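Local structure of MaoC-like dehydratase (Phytophthora Capsici, 3KH8) at residues A[205-211]-A[292-298]; A[199-203]-A[318-322]. The protein probably catalyses the reversible hydration of enoyl-type substrates, as a MaoC-like hot-dog lyase related to the hydratase 2 part of multifunctional enzyme 2. All coordinates share one frame; numbering follows the deposited sequence.

Interaction 1. Residues A[205-211]-A[292-298]; sequences RQPDFND and QTRMWQE
Trp-296 points its indole N-H at the backbone of Arg-205: NE1 donates to Arg-205 O at 2.8 Å, with the oxygen in the ring plane, although the donor stands above the carbonyl plane. Pro-207 packs on a face of the same ring, its CA making a CH-pi contact with the five-membered ring while CG lies 3.6 Å from Trp-296 CZ2. This is the tight part of the contact, with the buried indole held at edge and face. From here the chain enters strand 209-211, antiparallel to 292-297, through a classic beta bulge in which Asp-208 and Phe-209 both face Met-295. Met-295 O takes the Phe-209 N bond at 3.0 Å and a weak one from Asp-208 N. Met-295, its chain bent at the last torsion (chi3 -77°), brings CE to 4.0 Å from Phe-209 CB.

The outer end is polar and more exposed. Arg-205 grips Asp-208 end-on with NH1 and NH2, and NH2 also donates almost straight (178°) to Glu-298 OE2 at 2.9 Å, near the guanidinium plane. Trp-296 CD1 sits over one guanidinium face, the two planes nearly perpendicular at 83°. Asp-208 OD2 serves two donors, Arg-205 NH2 and, by its anti lone pair, Gln-297 N at 2.7 Å. At the far end of the ladder a water joins Thr-293 OG1 to Asp-211 O, the latter weakly. Strand 302-309 pairs with the other edge of 292-297, while helix 251-266 packs against Phe-209, Asp-211 and Thr-293.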
loop_
_atom_site.group_PDB
_atom_site.type_symbol
_atom_site.label_atom_id
_atom_site.label_comp_id
_atom_site.label_asym_id
_atom_site.label_seq_id
_atom_site.Cartn_x
_atom_site.Cartn_y
_atom_site.Cartn_z
ATOM N N ARG A 205 -1.723 33.957 -17.565
ATOM C CA ARG A 205 -3.065 34.159 -17.035
ATOM C C ARG A 205 -3.327 33.288 -15.799
ATOM O O ARG A 205 -2.595 32.331 -15.525
ATOM C CB ARG A 205 -4.107 33.881 -18.126
ATOM C CG ARG A 205 -4.076 32.455 -18.682
ATOM C CD ARG A 205 -4.783 32.370 -20.030
ATOM N NE ARG A 205 -4.934 30.992 -20.499
ATOM C CZ ARG A 205 -5.897 30.172 -20.092
ATOM N NH1 ARG A 205 -6.786 30.590 -19.204
ATOM N NH2 ARG A 205 -5.973 28.935 -20.567
ATOM N N GLN A 206 -4.371 33.642 -15.057
ATOM C CA GLN A 206 -4.838 32.861 -13.919
ATOM C C GLN A 206 -5.163 31.437 -14.382
ATOM O O GLN A 206 -5.698 31.259 -15.480
ATOM C CB GLN A 206 -6.096 33.517 -13.362
ATOM C CG GLN A 206 -6.308 33.384 -11.872
ATOM C CD GLN A 206 -7.442 34.275 -11.385
ATOM O OE1 GLN A 206 -7.543 35.443 -11.770
ATOM N NE2 GLN A 206 -8.305 33.724 -10.540
ATOM N N PRO A 207 -4.846 30.419 -13.554
ATOM C CA PRO A 207 -5.237 29.056 -13.935
ATOM C C PRO A 207 -6.751 28.932 -14.107
ATOM O O PRO A 207 -7.511 29.593 -13.397
ATOM C CB PRO A 207 -4.767 28.203 -12.751
ATOM C CG PRO A 207 -3.706 29.015 -12.083
ATOM C CD PRO A 207 -4.109 30.445 -12.278
ATOM N N ASP A 208 -7.171 28.104 -15.057
ATOM C CA ASP A 208 -8.586 27.854 -15.301
ATOM C C ASP A 208 -9.193 26.983 -14.208
ATOM O O ASP A 208 -10.337 27.187 -13.803
ATOM C CB ASP A 208 -8.776 27.202 -16.672
ATOM C CG ASP A 208 -8.371 28.120 -17.813
ATOM O OD1 ASP A 208 -8.544 29.352 -17.680
ATOM O OD2 ASP A 208 -7.879 27.613 -18.842
ATOM N N PHE A 209 -8.413 26.018 -13.729
ATOM C CA PHE A 209 -8.872 25.091 -12.701
ATOM C C PHE A 209 -7.762 24.831 -11.691
ATOM O O PHE A 209 -6.578 24.871 -12.030
ATOM C CB PHE A 209 -9.342 23.771 -13.332
ATOM C CG PHE A 209 -10.416 23.943 -14.377
ATOM C CD1 PHE A 209 -11.736 24.198 -14.008
ATOM C CD2 PHE A 209 -10.105 23.851 -15.732
ATOM C CE1 PHE A 209 -12.735 24.361 -14.976
ATOM C CE2 PHE A 209 -11.094 24.012 -16.706
ATOM C CZ PHE A 209 -12.412 24.268 -16.325
ATOM N N ASN A 210 -8.158 24.581 -10.448
ATOM C CA ASN A 210 -7.224 24.246 -9.382
ATOM C C ASN A 210 -7.719 23.035 -8.613
ATOM O O ASN A 210 -8.924 22.819 -8.488
ATOM C CB ASN A 210 -7.049 25.423 -8.419
ATOM C CG ASN A 210 -6.394 26.624 -9.073
ATOM O OD1 ASN A 210 -5.180 26.649 -9.286
ATOM N ND2 ASN A 210 -7.199 27.635 -9.386
ATOM N N ASP A 211 -6.778 22.243 -8.113
ATOM C CA ASP A 211 -7.082 21.122 -7.237
ATOM C C ASP A 211 -5.950 21.057 -6.227
ATOM O O ASP A 211 -4.854 21.562 -6.479
ATOM C CB ASP A 211 -7.183 19.814 -8.038
ATOM C CG ASP A 211 -7.984 18.718 -7.312
ATOM O OD1 ASP A 211 -8.370 18.902 -6.136
ATOM O OD2 ASP A 211 -8.226 17.657 -7.929
ATOM N N GLN A 292 -0.656 21.394 -4.871
ATOM C CA GLN A 292 -1.673 22.087 -5.662
ATOM C C GLN A 292 -1.398 21.878 -7.141
ATOM O O GLN A 292 -0.280 22.117 -7.605
ATOM C CB GLN A 292 -1.651 23.594 -5.385
ATOM C CG GLN A 292 -1.972 24.010 -3.960
ATOM C CD GLN A 292 -1.644 25.476 -3.701
ATOM O OE1 GLN A 292 -0.544 25.944 -4.000
ATOM N NE2 GLN A 292 -2.596 26.203 -3.138
ATOM N N THR A 293 -2.414 21.455 -7.884
ATOM C CA THR A 293 -2.288 21.341 -9.332
ATOM C C THR A 293 -3.015 22.510 -10.013
ATOM O O THR A 293 -4.236 22.658 -9.877
ATOM C CB THR A 293 -2.787 19.965 -9.854
ATOM O OG1 THR A 293 -2.073 18.913 -9.189
ATOM C CG2 THR A 293 -2.558 19.834 -11.353
ATOM N N ARG A 294 -2.247 23.343 -10.716
ATOM C CA ARG A 294 -2.790 24.477 -11.476
ATOM C C ARG A 294 -3.000 24.048 -12.918
ATOM O O ARG A 294 -2.070 23.564 -13.556
ATOM C CB ARG A 294 -1.813 25.655 -11.474
ATOM C CG ARG A 294 -1.359 26.139 -10.118
ATOM C CD ARG A 294 -0.202 27.113 -10.285
ATOM N NE ARG A 294 0.088 27.822 -9.044
ATOM C CZ ARG A 294 1.197 28.523 -8.817
ATOM N NH1 ARG A 294 2.144 28.603 -9.744
ATOM N NH2 ARG A 294 1.361 29.132 -7.653
ATOM N N MET A 295 -4.209 24.244 -13.440
ATOM C CA MET A 295 -4.539 23.751 -14.776
ATOM C C MET A 295 -5.051 24.837 -15.728
ATOM O O MET A 295 -5.932 25.630 -15.375
ATOM C CB MET A 295 -5.529 22.581 -14.687
ATOM C CG MET A 295 -4.966 21.356 -13.944
ATOM S SD MET A 295 -6.212 20.152 -13.432
ATOM C CE MET A 295 -6.926 20.940 -11.992
ATOM N N TRP A 296 -4.477 24.861 -16.928
ATOM C CA TRP A 296 -4.863 25.811 -17.969
ATOM C C TRP A 296 -5.398 25.058 -19.188
ATOM O O TRP A 296 -4.659 24.320 -19.846
ATOM C CB TRP A 296 -3.666 26.665 -18.399
ATOM C CG TRP A 296 -3.166 27.674 -17.393
ATOM C CD1 TRP A 296 -3.532 28.991 -17.303
ATOM C CD2 TRP A 296 -2.178 27.462 -16.373
ATOM N NE1 TRP A 296 -2.846 29.606 -16.281
ATOM C CE2 TRP A 296 -2.010 28.692 -15.693
ATOM C CE3 TRP A 296 -1.426 26.351 -15.959
ATOM C CZ2 TRP A 296 -1.116 28.845 -14.625
ATOM C CZ3 TRP A 296 -0.541 26.501 -14.892
ATOM C CH2 TRP A 296 -0.395 27.740 -14.237
ATOM N N GLN A 297 -6.686 25.241 -19.465
ATOM C CA GLN A 297 -7.316 24.702 -20.669
ATOM C C GLN A 297 -6.825 25.488 -21.882
ATOM O O GLN A 297 -6.951 26.713 -21.928
ATOM C CB GLN A 297 -8.848 24.783 -20.540
ATOM C CG GLN A 297 -9.644 24.391 -21.794
ATOM C CD GLN A 297 -9.572 22.908 -22.114
ATOM O OE1 GLN A 297 -8.863 22.493 -23.032
ATOM N NE2 GLN A 297 -10.299 22.102 -21.352
ATOM N N GLU A 298 -6.242 24.786 -22.849
ATOM C CA GLU A 298 -5.752 25.429 -24.068
ATOM C C GLU A 298 -6.566 25.043 -25.304
ATOM O O GLU A 298 -6.269 25.484 -26.414
ATOM C CB GLU A 298 -4.260 25.153 -24.276
ATOM C CG GLU A 298 -3.360 25.791 -23.222
ATOM C CD GLU A 298 -3.338 27.307 -23.302
ATOM O OE1 GLU A 298 -2.639 27.847 -24.185
ATOM O OE2 GLU A 298 -4.006 27.961 -22.476
HETATM O O HOH W 1 -3.429 18.554 -6.682
#

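Interaction 2. Residues A[199-203]-A[318-322]; sequences RVQIP and DGGEF
Val-200 holds CG1 anti to its backbone N (chi1 174°) and CG2 beside that N, and both methyls lie against the carbonyl oxygen of Gly-319; Ile-202 sets CG1 beside its own N (chi1 -64°), and a second bend at chi2 turns CD1 to the glycine backbone. The contact lays the extended linker 199-203 across a corner in strand 314-324 of the MaoC-like hot-dog domain. No hydrogen bond crosses between the two segments, so they meet by van der Waals packing, with Val-200 and Ile-202, two residues apart, both directed at the strand.

The corner falls at Gly-319, whose positive phi suits a residue without a side chain; its CA lies 5.1 Å from Val-200 CA. Val-200 CG2 lies 3.4 Å from Gly-319 O and 3.8 Å from Glu-321 CB, reaching past the corner to the side chain of Glu-321. That glutamate runs on, extended, to a salt bridge between its OE1 and Arg-278 of the adjoining strand. On the other side of the corner Ile-202 crosses Asp-318, CG1 coming to 3.8 Å from OD1, and its CD1 sits 4.0 Å from Gly-320 N.

Asp-318 OD1 is itself engaged: it accepts from Gln-306 NE2 of strand 302-309 and from Gly-319 N, the amide at the corner. Leu-304 and Gln-306 of that strand also touch Val-200 and Ile-202, respectively, so the linker rests on two neighbouring strands. In the bond within the turn, Gly-319 N stands 2.8 Å from Asp-318 OD1, on the anti side and 31° out of the carboxylate plane.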
loop_
_atom_site.group_PDB
_atom_site.type_symbol
_atom_site.label_atom_id
_atom_site.label_comp_id
_atom_site.label_asym_id
_atom_site.label_seq_id
_atom_site.Cartn_x
_atom_site.Cartn_y
_atom_site.Cartn_z
ATOM N N ARG A 199 8.985 23.348 -26.373
ATOM C CA ARG A 199 9.041 23.698 -24.956
ATOM C C ARG A 199 7.679 24.192 -24.488
ATOM O O ARG A 199 7.056 25.027 -25.144
ATOM C CB ARG A 199 10.109 24.770 -24.708
ATOM C CG ARG A 199 10.009 25.463 -23.344
ATOM C CD ARG A 199 11.230 26.331 -23.044
ATOM N NE ARG A 199 12.454 25.540 -22.926
ATOM C CZ ARG A 199 12.764 24.768 -21.886
ATOM N NH1 ARG A 199 11.940 24.662 -20.849
ATOM N NH2 ARG A 199 13.906 24.092 -21.886
ATOM N N VAL A 200 7.222 23.658 -23.360
ATOM C CA VAL A 200 5.944 24.056 -22.784
ATOM C C VAL A 200 6.040 25.451 -22.166
ATOM O O VAL A 200 6.872 25.707 -21.293
ATOM C CB VAL A 200 5.440 23.021 -21.746
ATOM C CG1 VAL A 200 4.174 23.514 -21.049
ATOM C CG2 VAL A 200 5.194 21.679 -22.422
ATOM N N GLN A 201 5.192 26.353 -22.646
ATOM C CA GLN A 201 5.101 27.695 -22.088
ATOM C C GLN A 201 3.858 27.778 -21.210
ATOM O O GLN A 201 2.737 27.769 -21.707
ATOM C CB GLN A 201 5.083 28.751 -23.203
ATOM C CG GLN A 201 6.364 28.762 -24.036
ATOM C CD GLN A 201 6.329 29.709 -25.233
ATOM O OE1 GLN A 201 5.453 30.568 -25.356
ATOM N NE2 GLN A 201 7.302 29.553 -26.119
ATOM N N ILE A 202 4.070 27.821 -19.897
ATOM C CA ILE A 202 2.971 27.963 -18.944
ATOM C C ILE A 202 2.363 29.364 -19.109
ATOM O O ILE A 202 3.088 30.359 -19.050
ATOM C CB ILE A 202 3.442 27.725 -17.479
ATOM C CG1 ILE A 202 3.942 26.280 -17.275
ATOM C CG2 ILE A 202 2.354 28.110 -16.464
ATOM C CD1 ILE A 202 2.945 25.171 -17.626
ATOM N N PRO A 203 1.038 29.438 -19.345
ATOM C CA PRO A 203 0.378 30.730 -19.569
ATOM C C PRO A 203 0.483 31.649 -18.357
ATOM O O PRO A 203 0.512 31.175 -17.222
ATOM C CB PRO A 203 -1.084 30.344 -19.824
ATOM C CG PRO A 203 -1.035 28.914 -20.263
ATOM C CD PRO A 203 0.094 28.312 -19.480
ATOM N N ASP A 318 6.843 21.241 -13.269
ATOM C CA ASP A 318 6.732 22.405 -14.147
ATOM C C ASP A 318 6.629 21.965 -15.603
ATOM O O ASP A 318 6.908 20.803 -15.930
ATOM C CB ASP A 318 7.949 23.317 -13.949
ATOM C CG ASP A 318 7.644 24.796 -14.201
ATOM O OD1 ASP A 318 6.587 25.142 -14.776
ATOM O OD2 ASP A 318 8.491 25.625 -13.815
ATOM N N GLY A 319 6.211 22.895 -16.463
ATOM C CA GLY A 319 6.118 22.651 -17.903
ATOM C C GLY A 319 5.226 21.476 -18.269
ATOM O O GLY A 319 5.518 20.734 -19.206
ATOM N N GLY A 320 4.132 21.315 -17.532
ATOM C CA GLY A 320 3.236 20.188 -17.730
ATOM C C GLY A 320 2.347 20.334 -18.948
ATOM O O GLY A 320 1.714 21.373 -19.141
ATOM N N GLU A 321 2.320 19.291 -19.774
ATOM C CA GLU A 321 1.412 19.224 -20.915
ATOM C C GLU A 321 0.622 17.920 -20.877
ATOM O O GLU A 321 1.198 16.831 -20.896
ATOM C CB GLU A 321 2.172 19.349 -22.237
ATOM C CG GLU A 321 1.285 19.222 -23.468
ATOM C CD GLU A 321 2.084 19.157 -24.750
ATOM O OE1 GLU A 321 2.511 20.220 -25.239
ATOM O OE2 GLU A 321 2.282 18.036 -25.264
ATOM N N PHE A 322 -0.697 18.045 -20.818
ATOM C CA PHE A 322 -1.598 16.902 -20.752
ATOM C C PHE A 322 -2.472 16.882 -22.000
ATOM O O PHE A 322 -3.050 17.904 -22.371
ATOM C CB PHE A 322 -2.463 17.004 -19.493
ATOM C CG PHE A 322 -3.495 15.911 -19.352
ATOM C CD1 PHE A 322 -4.848 16.228 -19.271
ATOM C CD2 PHE A 322 -3.115 14.574 -19.272
ATOM C CE1 PHE A 322 -5.811 15.230 -19.130
ATOM C CE2 PHE A 322 -4.065 13.572 -19.132
ATOM C CZ PHE A 322 -5.418 13.898 -19.057
#

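In the fold
Interactions 1 and 2 lie with their centres about 11 Å apart and reach the same antiparallel sheet, in the MaoC-like part of the chain. The linker 199-203 runs straight on into 205-211, and the partner strands follow in the order 292-298, then 318-322, so interaction 2 encloses interaction 1 in sequence. Strand 302-309 lies between the two partner strands and pairs with both. The contacts meet where Trp-296 CH2 packs 3.6 Å from Ile-202 CG2 and Pro-203 touches Trp-296 and Glu-298. One continuous stretch thus crosses successive strands before pairing with strand 290-297, so residues far apart in sequence meet on one sheet.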